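Side-chain contact in ketol-acid reductoisomerase (NAD(+)) (uncultured archaeon GZfos26G2, PDB 4XDY), which catalyses the magnesium-dependent methyl migration and NADH-linked reduction of acetolactate to dihydroxy-isovalerate in branched-chain amino acid biosynthesis: residues His234-Lys237 against Leu238-Leu242. Sequence-based numbering, arbitrary orientation.
Sequences HEMK and LIVDL. With HIO (N-hydroxy-N-isopropyloxamic acid), chain I.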
ATOM      1  N   HIS A 234       0.058   8.245   4.641  1.00 15.38           N
ATOM      2  CA  HIS A 234      -0.842   8.532   3.548  1.00 17.83           C
ATOM      3  C   HIS A 234      -0.200   8.220   2.168  1.00 17.23           C
ATOM      4  O   HIS A 234      -0.813   7.604   1.336  1.00 16.82           O
ATOM      5  CB  HIS A 234      -1.279   9.998   3.584  1.00 18.49           C
ATOM      6  CG  HIS A 234      -2.337  10.337   2.624  1.00 17.66           C
ATOM      7  ND1 HIS A 234      -3.687  10.166   2.926  1.00 16.03           N
ATOM      8  CD2 HIS A 234      -2.293  10.798   1.346  1.00 17.83           C
ATOM      9  CE1 HIS A 234      -4.402  10.456   1.851  1.00 16.48           C
ATOM     10  NE2 HIS A 234      -3.607  10.938   0.922  1.00 17.97           N
ATOM     11  N   GLU A 235       1.068   8.551   1.990  1.00 16.37           N
ATOM     12  CA  GLU A 235       1.712   8.324   0.686  1.00 15.85           C
ATOM     13  C   GLU A 235       2.019   6.854   0.430  1.00 17.64           C
ATOM     14  O   GLU A 235       2.119   6.416  -0.715  1.00 15.67           O
ATOM     15  CB  GLU A 235       2.962   9.171   0.575  1.00 15.79           C
ATOM     16  CG  GLU A 235       3.448   9.247  -0.874  1.00 18.41           C
ATOM     17  CD  GLU A 235       4.554  10.233  -1.099  1.00 17.02           C
ATOM     18  OE1 GLU A 235       4.890  11.056  -0.235  1.00 17.74           O
ATOM     19  OE2 GLU A 235       5.129  10.166  -2.253  1.00 18.07           O
ATOM     20  N   MET A 236       2.066   6.041   1.471  1.00 15.67           N
ATOM     21  CA  MET A 236       2.380   4.624   1.272  1.00 16.90           C
ATOM     22  C   MET A 236       1.400   3.933   0.353  1.00 17.99           C
ATOM     23  O   MET A 236       1.783   3.093  -0.503  1.00 18.06           O
ATOM     24  CB  MET A 236       2.410   3.930   2.593  1.00 17.53           C
ATOM     25  CG  MET A 236       2.800   2.462   2.595  1.00 19.73           C
ATOM     26  SD  MET A 236       4.558   2.211   2.098  1.00 19.03           S
ATOM     27  CE  MET A 236       5.269   2.342   3.692  1.00 20.05           C
ATOM     28  N   LYS A 237       0.125   4.315   0.466  1.00 17.79           N
ATOM     29  CA  LYS A 237      -0.872   3.738  -0.423  1.00 18.72           C
ATOM     30  C   LYS A 237      -0.653   4.093  -1.871  1.00 19.25           C
ATOM     31  O   LYS A 237      -0.872   3.289  -2.812  1.00 18.04           O
ATOM     32  CB  LYS A 237      -2.270   4.204   0.061  1.00 20.13           C
ATOM     33  CG  LYS A 237      -3.463   3.708  -0.783  1.00 20.54           C
ATOM     34  CD  LYS A 237      -3.946   4.698  -1.831  1.00 23.30           C
ATOM     35  CE  LYS A 237      -5.336   4.323  -2.312  1.00 22.61           C
ATOM     36  NZ  LYS A 237      -5.378   3.053  -3.090  1.00 22.09           N
ATOM     37  N   LEU A 238      -0.180   5.288  -2.096  1.00 16.95           N
ATOM     38  CA  LEU A 238      -0.018   5.765  -3.481  1.00 17.06           C
ATOM     39  C   LEU A 238       1.171   5.052  -4.184  1.00 17.44           C
ATOM     40  O   LEU A 238       1.090   4.692  -5.400  1.00 20.24           O
ATOM     41  CB  LEU A 238       0.217   7.282  -3.521  1.00 18.10           C
ATOM     42  CG  LEU A 238      -0.871   8.068  -2.742  1.00 21.12           C
ATOM     43  CD1 LEU A 238      -0.593   9.557  -2.888  1.00 23.36           C
ATOM     44  CD2 LEU A 238      -2.238   7.757  -3.197  1.00 22.14           C
ATOM     45  N   ILE A 239       2.192   4.794  -3.382  1.00 15.93           N
ATOM     46  CA  ILE A 239       3.388   4.072  -3.818  1.00 17.20           C
ATOM     47  C   ILE A 239       3.113   2.588  -4.027  1.00 17.64           C
ATOM     48  O   ILE A 239       3.486   1.973  -5.032  1.00 17.22           O
ATOM     49  CB  ILE A 239       4.537   4.276  -2.797  1.00 18.04           C
ATOM     50  CG1 ILE A 239       4.904   5.727  -2.739  1.00 20.70           C
ATOM     51  CG2 ILE A 239       5.791   3.431  -3.165  1.00 19.75           C
ATOM     52  CD1 ILE A 239       5.374   6.315  -4.066  1.00 23.11           C
ATOM     53  N   VAL A 240       2.464   1.970  -3.050  1.00 19.23           N
ATOM     54  CA  VAL A 240       2.136   0.559  -3.164  1.00 19.06           C
ATOM     55  C   VAL A 240       1.218   0.292  -4.324  1.00 19.90           C
ATOM     56  O   VAL A 240       1.356  -0.775  -5.023  1.00 17.95           O
ATOM     57  CB  VAL A 240       1.584   0.003  -1.822  1.00 20.81           C
ATOM     58  CG1 VAL A 240       1.084  -1.393  -1.997  1.00 22.75           C
ATOM     59  CG2 VAL A 240       2.629   0.037  -0.726  1.00 20.55           C
ATOM     60  N   ASP A 241       0.314   1.232  -4.631  1.00 17.37           N
ATOM     61  CA  ASP A 241      -0.541   1.103  -5.829  1.00 19.77           C
ATOM     62  C   ASP A 241       0.287   0.934  -7.109  1.00 21.12           C
ATOM     63  O   ASP A 241      -0.077   0.144  -7.965  1.00 19.26           O
ATOM     64  CB  ASP A 241      -1.503   2.287  -5.995  1.00 18.99           C
ATOM     65  CG  ASP A 241      -2.721   2.199  -5.042  1.00 19.92           C
ATOM     66  OD1 ASP A 241      -2.909   1.160  -4.361  1.00 20.85           O
ATOM     67  OD2 ASP A 241      -3.488   3.196  -4.991  1.00 21.96           O
ATOM     68  N   LEU A 242       1.388   1.659  -7.222  1.00 17.68           N
ATOM     69  CA  LEU A 242       2.286   1.515  -8.402  1.00 20.33           C
ATOM     70  C   LEU A 242       2.920   0.130  -8.499  1.00 19.65           C
ATOM     71  O   LEU A 242       2.918  -0.505  -9.604  1.00 19.70           O
ATOM     72  CB  LEU A 242       3.321   2.599  -8.368  1.00 19.96           C
ATOM     73  CG  LEU A 242       2.668   3.946  -8.749  1.00 22.02           C
ATOM     74  CD1 LEU A 242       3.600   5.018  -8.351  1.00 24.46           C
ATOM     75  CD2 LEU A 242       2.371   4.026 -10.231  1.00 26.24           C
TER
HETATM   76  C1  HIO I 401      10.197  11.415  -5.088  1.00 16.30           C
HETATM   77  O11 HIO I 401      11.241  12.014  -4.969  1.00 15.36           O
HETATM   78  O12 HIO I 401       9.772  10.849  -6.085  1.00 15.81           O
HETATM   79  C2  HIO I 401       9.264  11.584  -3.905  1.00 17.12           C
HETATM   80  O2  HIO I 401       9.453  12.576  -3.160  1.00 15.64           O
HETATM   81  N3  HIO I 401       8.255  10.811  -3.635  1.00 19.37           N
HETATM   82  O3  HIO I 401       7.275  11.440  -2.684  1.00 21.59           O
HETATM   83  C4  HIO I 401       8.005   9.496  -4.193  1.00 19.17           C
HETATM   84  C41 HIO I 401       7.855   8.388  -3.135  1.00 20.98           C
HETATM   85  C42 HIO I 401       6.749   9.680  -5.037  1.00 19.91           C
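Lys237 reaches one turn along its helix to Asp241. NZ of Lys237 lies 2.7 Å from OD2 of Asp241, which accepts it with its syn lone pair, in a salt bridge. The lysine chain starts with CG anti to the backbone N (chi1 179°) and then bends at chi2 and chi4, which brings NZ round to the carboxylate. On the way, Lys237 CD passes CD2 of Leu238 at 3.8 Å. Backbone bonds hold the turn: Asp241 N to Lys237 O is 3.0 Å, and Val240 N to Met236 O is 2.9 Å. The Lys237-Asp241 pair is an i to i+4 salt bridge on helix 225-254, in the knotted C-terminal domain. The pair also lies at the dimer interface, where each Lys237 NZ also pairs with OD1 of Asp241 in the other subunit. The two lysines come close there, and the carboxylates probably offset their charge. Glu235, predicted to bind the second magnesium ion, extends into the inhibitor pocket, with OE2 2.5 Å from O3 of HIO. Ile239 CD1 packs 3.4 Å from C41 in the isopropyl group of HIO. Met236 SD meets Val240 CG2 at 4.1 Å in plain apolar contact. Against this tight, buried side, Lys237 alone in this contact is partly exposed to solvent.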